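Local coordinates for protein glycerate dehydrogenase (Bacillus sp. 5mfcol3.1, PDB 6P2I) that probably reduces acyclic imino acids asymmetrically with NADPH, as an imine reductase related to the D-2-hydroxyacid dehydrogenases, and binds D-arginine beside the cofactor, at residues A[8-13]-A[276-281]; A[36-41]-A[57-62]; A[250-255]-A[261-266]. All blocks are in the same frame, centred on the assembly; numbering follows the deposited sequence.

Interaction 1: residues A[8-13]-A[276-281]; sequences KPTYLP and AWYSYE. With DAR (D-arginine), chain D; NAP (NADP nicotinamide-adenine-dinucleotide phosphate), chain C.
Thr-10 and Tyr-278 mark the closest approach of a loop and the turn leading into helix 280-298, with their CA atoms 9.7 Å apart, so side chains alone bridge the distance. They reach for each other from opposite directions. The methyl CG2 of Thr-10 lies 3.8 Å from CE1 of Tyr-278 and also meets CZ and OH of that phenol. The same methyl sits at the edge of the Trp-277 indole, near its plane, with Thr-10 CG2 3.9 Å from Trp-277 CZ2. CG2 is placed there by standing anti to the backbone N of Thr-10. That torsion puts OG1 beside the backbone N, where it hydrogen-bonds Glu-51. Tyr-11 adds a looser contact through its CB to the Tyr-278 hydroxyl, which is itself bonded to Arg-283.

Trp-277 carries the ligand side. Its chi1 of 72° turns the indole so that D-arginine lies on one face and Tyr-278 on the other. CD of D-arginine is 3.3 Å from Trp-277 CE2. The guanidinium lies nearly flat over the six-membered ring, offset toward its rim, with D-arginine CZ 3.5 Å from Trp-277 CH2. Tyr-278 CD1 packs 3.3 Å above the Trp-277 ring plane on the opposite face, offset toward its rim. The indole is sandwiched between D-arginine and the Tyr-278 ring. Trp-277 CB is 3.3 Å from O7N of the NADP carboxamide, which brings the cofactor to the same residue. Glu-51 bonds both Thr-10 and D-arginine, linking the 8-13 loop to the pocket.

Ser-279 is the N-cap of helix 280-298, its OG bonded to Ala-282 N. Tyr-132 of the second subunit meets Trp-277 edge-to-face and packs on Thr-10. The contact joins the loop between strand 2-5 and helix 14-23 to the turn just before helix 280-298.

Interaction 2: residues A[36-41]-A[57-62]; sequences EEAINR and KEMIEK
Ile-39 and Met-59 meet because both turn their first torsion the same way, with Ile-39 CG1 (chi1 -69°) and Met-59 CG (chi1 -70°) each anti to the carbonyl carbon. Their side chains then cross at a slant. CD1 of Ile-39 lies 4.0 Å from Met-59 CG, and CG1 of Ile-39 rests against CB and CG of the same methionine. The Met-59 chain bends at its last torsion, chi3 66°, and carries the methyl onward to Ala-38. There Met-59 CE is 3.9 Å from Ala-38 CB. Lys-62 closes the exposed side with its aliphatic part. Its CD lies 3.9 Å from Ile-39 CD1, while the rest of the chain leads away. Ile-39 CG2 also lies near the carbonyl oxygen Lys-62 O. The CA atoms of Ile-39 and Met-59 are 6.4 Å apart. The contact is mainly between aliphatic groups.

Arg-41, which takes no part, makes a salt bridge to Asp-31. Behind Met-59, Ile-60 packs on Ser-83 and Leu-84. The contact joins helix 35-43 to helix 57-60 and the residues just after it. Both accompany the five-stranded parallel sheet of order 2-1-3-4-5, consistent with the substrate-binding domain of D-2-hydroxyacid dehydrogenases; helix 57-60 rests on helix 81-86.

Interaction 3: residues A[250-255]-A[261-266]; sequences AGLDDL and NPIIGL
Leu-255 makes most of the apolar contact, reaching toward the 3-10 segment 262-265 with both methyls. Its CD1 presses on Ile-264 CD1 at 3.4 Å, tighter than usual for two methyls. Its CD2 lies 4.2 Å from Ile-263 CG2. Leu-252 comes to that same Ile-263 methyl, with Leu-252 CD1 4.3 Å from Ile-263 CG2. Ile-263 is touched by two leucines. Chi1 of -56° sets Leu-255 CG anti to the carbonyl carbon and directs the branch toward the 3-10 segment.

The polar part centres on Asn-261. Its ND2 packs 4.1 Å from Leu-255 CD1 and is hydrogen-bonded to Tyr-257 O and Glu-235 OE2. Its OD1 accepts from Ile-263 N at 3.0 Å, an Asx turn. The N-H points nearly straight at OD1, at 165°, though the donor is tilted 25° from the carbonyl plane. With both ends of the amide bonded, Asn-261 is fixed where the 3-10 turn begins.

Arg-125 of the second subunit bonds the carbonyls of Ile-264 and Leu-266. Strand 249-252 belongs to the parallel seven-stranded Rossmann-type sheet, and Asp-253 just after it hydrogen-bonds the NADP carboxamide N7N. The contact packs this strand's end against the connection to the neighbouring strand 269-271, with helix 235-243 alongside.

Overall arrangement
Interaction 3 is the most buried contact, while interactions 1 and 2 are each partly buried. Interaction 2 lies at the periphery; its centre is about 26 Å from the centre of the chain. It joins two helices mainly by aliphatic side chains, with a lysine stem at the rim. Interaction 3 belongs to the Rossmann-type NAD-binding domain and adds a bonded asparagine to its aliphatic packing. Interaction 1 differs in being aromatic and in meeting both ligands. Interactions 1 and 3 touch where Ala-276 CB meets Asp-253 OD2, at 3.3 Å. Both of these contacts face the second subunit. Interaction 2 touches neither of the others, and no other chain reaches it.

Interaction 1: residues A[8-13]-A[276-281]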
# COMPACT_ATOMS: atom_id res chain seq x y z
N LYS A 8 -9.59 22.16 20.50
CA LYS A 8 -8.71 22.59 19.41
C LYS A 8 -9.01 21.87 18.10
O LYS A 8 -8.78 20.66 17.99
CB LYS A 8 -7.25 22.38 19.80
CG LYS A 8 -6.24 22.91 18.80
CD LYS A 8 -4.84 22.93 19.41
CE LYS A 8 -4.23 21.53 19.47
NZ LYS A 8 -3.37 21.23 18.28
N PRO A 9 -9.49 22.57 17.08
CA PRO A 9 -9.79 21.88 15.82
C PRO A 9 -8.52 21.49 15.10
O PRO A 9 -7.55 22.26 15.03
CB PRO A 9 -10.59 22.91 15.01
CG PRO A 9 -10.95 24.01 15.99
CD PRO A 9 -9.90 23.99 17.06
N THR A 10 -8.51 20.28 14.55
CA THR A 10 -7.45 19.92 13.62
C THR A 10 -7.52 20.80 12.38
O THR A 10 -6.49 21.30 11.90
CB THR A 10 -7.56 18.46 13.22
OG1 THR A 10 -7.22 17.65 14.35
CG2 THR A 10 -6.62 18.17 12.04
N TYR A 11 -8.73 21.04 11.89
CA TYR A 11 -8.94 21.75 10.63
C TYR A 11 -10.20 22.58 10.76
O TYR A 11 -11.27 22.05 11.08
CB TYR A 11 -9.04 20.75 9.47
CG TYR A 11 -9.16 21.38 8.10
CD1 TYR A 11 -8.16 22.21 7.61
CD2 TYR A 11 -10.27 21.14 7.30
CE1 TYR A 11 -8.27 22.80 6.36
CE2 TYR A 11 -10.38 21.71 6.04
CZ TYR A 11 -9.38 22.53 5.58
OH TYR A 11 -9.48 23.10 4.33
N LEU A 12 -10.08 23.89 10.54
CA LEU A 12 -11.21 24.81 10.61
C LEU A 12 -10.82 26.06 9.84
O LEU A 12 -10.46 27.09 10.42
CB LEU A 12 -11.60 25.13 12.06
CG LEU A 12 -12.98 25.80 12.19
CD1 LEU A 12 -14.12 24.79 11.94
CD2 LEU A 12 -13.14 26.48 13.55
N PRO A 13 -10.88 25.99 8.51
CA PRO A 13 -10.39 27.09 7.69
C PRO A 13 -11.31 28.29 7.77
O PRO A 13 -12.44 28.21 8.26
CB PRO A 13 -10.37 26.49 6.28
CG PRO A 13 -11.42 25.43 6.32
CD PRO A 13 -11.40 24.86 7.72
N ALA A 276 -4.86 7.76 9.58
CA ALA A 276 -5.58 7.09 8.49
C ALA A 276 -6.55 8.02 7.78
O ALA A 276 -6.73 7.93 6.55
CB ALA A 276 -6.33 5.87 9.03
N TRP A 277 -7.20 8.90 8.53
CA TRP A 277 -8.28 9.71 7.98
C TRP A 277 -7.82 10.94 7.23
O TRP A 277 -8.64 11.58 6.56
CB TRP A 277 -9.20 10.19 9.09
CG TRP A 277 -8.59 11.28 9.98
CD1 TRP A 277 -7.66 11.11 10.98
CD2 TRP A 277 -8.87 12.68 9.93
NE1 TRP A 277 -7.35 12.31 11.56
CE2 TRP A 277 -8.08 13.30 10.93
CE3 TRP A 277 -9.71 13.47 9.15
CZ2 TRP A 277 -8.13 14.68 11.18
CZ3 TRP A 277 -9.75 14.84 9.39
CH2 TRP A 277 -8.97 15.43 10.40
N TYR A 278 -6.56 11.37 7.39
CA TYR A 278 -6.26 12.78 7.16
C TYR A 278 -5.82 13.02 5.72
O TYR A 278 -4.65 13.29 5.43
CB TYR A 278 -5.21 13.28 8.15
CG TYR A 278 -5.20 14.79 8.26
CD1 TYR A 278 -6.38 15.51 8.35
CD2 TYR A 278 -4.00 15.50 8.25
CE1 TYR A 278 -6.39 16.89 8.44
CE2 TYR A 278 -3.99 16.90 8.34
CZ TYR A 278 -5.20 17.58 8.44
OH TYR A 278 -5.21 18.95 8.53
N SER A 279 -6.80 12.97 4.81
CA SER A 279 -6.61 13.39 3.43
C SER A 279 -7.18 14.78 3.19
O SER A 279 -8.05 15.25 3.93
CB SER A 279 -7.25 12.40 2.46
OG SER A 279 -8.67 12.45 2.56
N TYR A 280 -6.69 15.44 2.14
CA TYR A 280 -7.28 16.70 1.72
C TYR A 280 -8.78 16.55 1.48
O TYR A 280 -9.57 17.42 1.85
CB TYR A 280 -6.63 17.21 0.44
CG TYR A 280 -5.21 17.69 0.60
CD1 TYR A 280 -4.93 18.97 1.07
CD2 TYR A 280 -4.15 16.87 0.27
CE1 TYR A 280 -3.62 19.41 1.19
CE2 TYR A 280 -2.84 17.29 0.39
CZ TYR A 280 -2.58 18.57 0.86
OH TYR A 280 -1.28 18.99 0.99
N GLU A 281 -9.17 15.45 0.83
CA GLU A 281 -10.58 15.25 0.53
C GLU A 281 -11.39 15.02 1.80
O GLU A 281 -12.50 15.55 1.94
CB GLU A 281 -10.77 14.08 -0.44
CG GLU A 281 -10.10 14.24 -1.80
CD GLU A 281 -8.58 13.97 -1.82
OE1 GLU A 281 -8.03 13.46 -0.82
OE2 GLU A 281 -7.94 14.27 -2.85
N DAR D . -11.35 8.77 15.36
CA DAR D . -11.62 9.04 13.95
CB DAR D . -10.69 10.13 13.40
CG DAR D . -10.87 11.49 14.08
CD DAR D . -10.26 12.62 13.26
NE DAR D . -10.49 13.98 13.77
CZ DAR D . -11.14 14.88 13.04
NH1 DAR D . -11.98 14.50 12.08
NH2 DAR D . -10.97 16.19 13.26
C DAR D . -13.09 9.36 13.73
O DAR D . -13.48 10.12 12.83
OXT DAR D . -13.90 8.82 14.49
PA NAP C . -20.58 2.36 10.58
O1A NAP C . -21.46 2.67 11.78
O2A NAP C . -21.01 2.78 9.21
O5B NAP C . -20.35 0.78 10.55
C5B NAP C . -20.11 0.04 11.74
C4B NAP C . -20.16 -1.44 11.38
O4B NAP C . -19.83 -2.18 12.55
C3B NAP C . -21.56 -1.89 10.95
O3B NAP C . -21.44 -2.99 10.03
C2B NAP C . -22.16 -2.41 12.23
O2B NAP C . -23.18 -3.38 12.02
C1B NAP C . -20.92 -3.07 12.82
N9A NAP C . -21.09 -3.32 14.26
C8A NAP C . -21.48 -2.44 15.21
N7A NAP C . -21.54 -3.04 16.42
C5A NAP C . -21.20 -4.33 16.23
C6A NAP C . -21.06 -5.52 17.09
N6A NAP C . -21.31 -5.45 18.42
N1A NAP C . -20.67 -6.67 16.50
C2A NAP C . -20.42 -6.76 15.17
N3A NAP C . -20.52 -5.72 14.32
C4A NAP C . -20.91 -4.51 14.81
O3 NAP C . -19.11 2.92 10.99
PN NAP C . -17.94 3.40 10.00
O1N NAP C . -18.27 4.75 9.41
O2N NAP C . -17.59 2.27 9.05
O5D NAP C . -16.76 3.62 11.06
C5D NAP C . -16.29 2.52 11.85
C4D NAP C . -15.25 2.99 12.86
O4D NAP C . -14.09 3.45 12.15
C3D NAP C . -15.66 4.21 13.68
O3D NAP C . -16.48 3.86 14.80
C2D NAP C . -14.31 4.79 14.08
O2D NAP C . -13.96 4.31 15.38
C1D NAP C . -13.33 4.28 13.02
N1N NAP C . -12.74 5.40 12.28
C2N NAP C . -11.40 5.52 12.24
C3N NAP C . -10.80 6.58 11.57
C7N NAP C . -9.29 6.72 11.56
O7N NAP C . -8.80 7.79 11.25
N7N NAP C . -8.52 5.70 11.95
C4N NAP C . -11.61 7.52 10.93
C5N NAP C . -12.99 7.37 10.99
C6N NAP C . -13.53 6.29 11.67
P2B NAP C . -24.73 -2.99 11.77
O1X NAP C . -25.12 -2.11 12.95
O2X NAP C . -24.75 -2.24 10.47
O3X NAP C . -25.41 -4.33 11.70

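Interaction 2: residues A[36-41]-A[57-62]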
# COMPACT_ATOMS: atom_id res chain seq x y z
N GLU A 36 -13.64 21.46 34.06
CA GLU A 36 -14.48 22.59 34.42
C GLU A 36 -14.69 23.54 33.25
O GLU A 36 -15.79 24.07 33.07
CB GLU A 36 -13.89 23.33 35.61
CG GLU A 36 -14.75 24.47 36.10
CD GLU A 36 -14.28 25.00 37.43
OE1 GLU A 36 -14.70 26.11 37.82
OE2 GLU A 36 -13.47 24.31 38.09
N GLU A 37 -13.63 23.80 32.48
CA GLU A 37 -13.78 24.59 31.26
C GLU A 37 -14.76 23.93 30.31
O GLU A 37 -15.60 24.60 29.70
CB GLU A 37 -12.42 24.78 30.57
CG GLU A 37 -11.55 25.89 31.19
CD GLU A 37 -10.12 25.85 30.67
OE1 GLU A 37 -9.66 24.75 30.32
OE2 GLU A 37 -9.45 26.91 30.63
N ALA A 38 -14.68 22.60 30.19
CA ALA A 38 -15.55 21.89 29.26
C ALA A 38 -17.01 22.05 29.65
O ALA A 38 -17.85 22.39 28.81
CB ALA A 38 -15.15 20.41 29.22
N ILE A 39 -17.32 21.83 30.93
CA ILE A 39 -18.70 22.01 31.39
C ILE A 39 -19.15 23.44 31.17
O ILE A 39 -20.29 23.69 30.74
CB ILE A 39 -18.82 21.60 32.87
CG1 ILE A 39 -18.65 20.08 33.02
CG2 ILE A 39 -20.15 22.06 33.43
CD1 ILE A 39 -18.48 19.63 34.45
N ASN A 40 -18.27 24.41 31.45
CA ASN A 40 -18.64 25.81 31.27
C ASN A 40 -18.89 26.14 29.81
O ASN A 40 -19.87 26.83 29.48
CB ASN A 40 -17.56 26.73 31.85
CG ASN A 40 -18.02 28.17 31.93
OD1 ASN A 40 -17.64 29.00 31.10
ND2 ASN A 40 -18.85 28.48 32.92
N ARG A 41 -18.02 25.67 28.91
CA ARG A 41 -18.22 25.94 27.49
C ARG A 41 -19.48 25.26 26.99
O ARG A 41 -20.24 25.86 26.22
CB ARG A 41 -17.01 25.48 26.69
CG ARG A 41 -15.76 26.29 26.98
CD ARG A 41 -14.50 25.59 26.52
NE ARG A 41 -13.32 26.32 26.99
CZ ARG A 41 -12.07 26.06 26.59
NH1 ARG A 41 -11.83 25.08 25.71
NH2 ARG A 41 -11.07 26.78 27.08
N LYS A 57 -21.23 11.22 31.92
CA LYS A 57 -22.52 11.42 32.57
C LYS A 57 -22.41 12.40 33.72
O LYS A 57 -23.28 13.27 33.90
CB LYS A 57 -23.09 10.08 33.04
CG LYS A 57 -24.23 10.19 34.03
CD LYS A 57 -24.24 9.04 35.02
CE LYS A 57 -25.38 9.19 36.03
NZ LYS A 57 -26.29 8.01 36.05
N GLU A 58 -21.33 12.31 34.51
CA GLU A 58 -21.15 13.23 35.63
C GLU A 58 -21.08 14.67 35.15
O GLU A 58 -21.60 15.59 35.81
CB GLU A 58 -19.88 12.86 36.40
CG GLU A 58 -19.96 11.54 37.17
CD GLU A 58 -19.90 10.31 36.26
OE1 GLU A 58 -20.39 9.24 36.69
OE2 GLU A 58 -19.38 10.40 35.13
N MET A 59 -20.43 14.90 34.00
CA MET A 59 -20.39 16.22 33.38
C MET A 59 -21.75 16.65 32.86
O MET A 59 -22.16 17.80 33.05
CB MET A 59 -19.37 16.24 32.23
CG MET A 59 -17.93 16.15 32.66
SD MET A 59 -16.83 15.72 31.31
CE MET A 59 -16.99 17.19 30.28
N ILE A 60 -22.46 15.74 32.18
CA ILE A 60 -23.73 16.09 31.55
C ILE A 60 -24.77 16.49 32.59
O ILE A 60 -25.59 17.38 32.36
CB ILE A 60 -24.20 14.92 30.67
CG1 ILE A 60 -23.23 14.72 29.50
CG2 ILE A 60 -25.62 15.15 30.15
CD1 ILE A 60 -23.17 13.30 28.98
N GLU A 61 -24.73 15.86 33.77
CA GLU A 61 -25.66 16.25 34.83
C GLU A 61 -25.45 17.69 35.28
O GLU A 61 -26.38 18.30 35.81
CB GLU A 61 -25.52 15.28 36.01
CG GLU A 61 -25.77 13.83 35.61
CD GLU A 61 -25.79 12.88 36.79
OE1 GLU A 61 -24.97 13.04 37.71
OE2 GLU A 61 -26.64 11.96 36.79
N LYS A 62 -24.26 18.25 35.05
CA LYS A 62 -23.96 19.62 35.43
C LYS A 62 -24.15 20.62 34.30
O LYS A 62 -23.97 21.82 34.51
CB LYS A 62 -22.52 19.72 35.96
CG LYS A 62 -22.28 18.91 37.23
CD LYS A 62 -20.79 18.78 37.53
CE LYS A 62 -20.56 17.94 38.78
NZ LYS A 62 -19.12 17.62 38.99

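Interaction 3: residues A[250-255]-A[261-266]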
# COMPACT_ATOMS: atom_id res chain seq x y z
N ALA A 250 1.08 -6.99 11.75
CA ALA A 250 -0.09 -6.17 12.01
C ALA A 250 0.18 -4.73 11.58
O ALA A 250 1.30 -4.23 11.72
CB ALA A 250 -0.49 -6.20 13.49
N GLY A 251 -0.85 -4.08 11.07
CA GLY A 251 -0.78 -2.67 10.76
C GLY A 251 -1.77 -1.95 11.65
O GLY A 251 -2.98 -2.21 11.56
N LEU A 252 -1.29 -1.06 12.51
CA LEU A 252 -2.12 -0.52 13.58
C LEU A 252 -2.09 1.00 13.58
O LEU A 252 -1.03 1.61 13.78
CB LEU A 252 -1.66 -1.06 14.94
CG LEU A 252 -1.50 -2.58 15.02
CD1 LEU A 252 -0.86 -2.97 16.33
CD2 LEU A 252 -2.85 -3.29 14.83
N ASP A 253 -3.26 1.61 13.39
CA ASP A 253 -3.41 3.06 13.41
C ASP A 253 -3.76 3.58 14.80
O ASP A 253 -3.89 4.79 14.98
CB ASP A 253 -4.49 3.49 12.39
CG ASP A 253 -4.48 5.01 12.11
OD1 ASP A 253 -3.42 5.57 11.81
OD2 ASP A 253 -5.56 5.63 12.18
N ASP A 254 -3.93 2.68 15.78
CA ASP A 254 -4.16 3.06 17.16
C ASP A 254 -3.61 1.97 18.06
O ASP A 254 -3.57 0.80 17.69
CB ASP A 254 -5.65 3.28 17.45
CG ASP A 254 -5.90 3.97 18.79
OD1 ASP A 254 -5.34 5.06 19.03
OD2 ASP A 254 -6.67 3.43 19.62
N LEU A 255 -3.14 2.38 19.24
CA LEU A 255 -2.81 1.47 20.33
C LEU A 255 -3.50 1.98 21.58
O LEU A 255 -3.83 3.17 21.68
CB LEU A 255 -1.30 1.38 20.59
CG LEU A 255 -0.38 0.98 19.44
CD1 LEU A 255 1.04 1.10 19.95
CD2 LEU A 255 -0.67 -0.43 19.00
N ASN A 261 4.92 0.96 25.44
CA ASN A 261 4.12 -0.17 24.99
C ASN A 261 5.03 -1.17 24.28
O ASN A 261 5.72 -0.79 23.33
CB ASN A 261 3.00 0.28 24.05
CG ASN A 261 1.98 -0.81 23.77
OD1 ASN A 261 2.32 -1.97 23.55
ND2 ASN A 261 0.70 -0.43 23.77
N PRO A 262 5.08 -2.43 24.73
CA PRO A 262 6.01 -3.40 24.11
C PRO A 262 5.79 -3.60 22.62
O PRO A 262 6.72 -4.03 21.93
CB PRO A 262 5.73 -4.69 24.90
CG PRO A 262 5.14 -4.22 26.20
CD PRO A 262 4.34 -3.00 25.87
N ILE A 263 4.59 -3.32 22.11
CA ILE A 263 4.36 -3.47 20.67
C ILE A 263 5.29 -2.56 19.87
O ILE A 263 5.67 -2.89 18.74
CB ILE A 263 2.87 -3.20 20.36
CG1 ILE A 263 2.02 -4.33 20.94
CG2 ILE A 263 2.64 -3.04 18.85
CD1 ILE A 263 0.54 -4.17 20.70
N ILE A 264 5.69 -1.43 20.46
CA ILE A 264 6.63 -0.51 19.79
C ILE A 264 7.97 -1.18 19.51
O ILE A 264 8.71 -0.73 18.62
CB ILE A 264 6.79 0.77 20.64
CG1 ILE A 264 5.82 1.84 20.16
CG2 ILE A 264 8.20 1.32 20.63
CD1 ILE A 264 4.40 1.48 20.35
N GLY A 265 8.29 -2.27 20.20
CA GLY A 265 9.51 -3.01 20.00
C GLY A 265 9.48 -4.05 18.90
O GLY A 265 10.53 -4.63 18.58
N LEU A 266 8.32 -4.30 18.30
CA LEU A 266 8.15 -5.39 17.35
C LEU A 266 8.58 -4.98 15.94
O LEU A 266 8.29 -3.88 15.48
CB LEU A 266 6.70 -5.84 17.31
CG LEU A 266 6.09 -6.44 18.57
CD1 LEU A 266 4.58 -6.55 18.40
CD2 LEU A 266 6.71 -7.79 18.85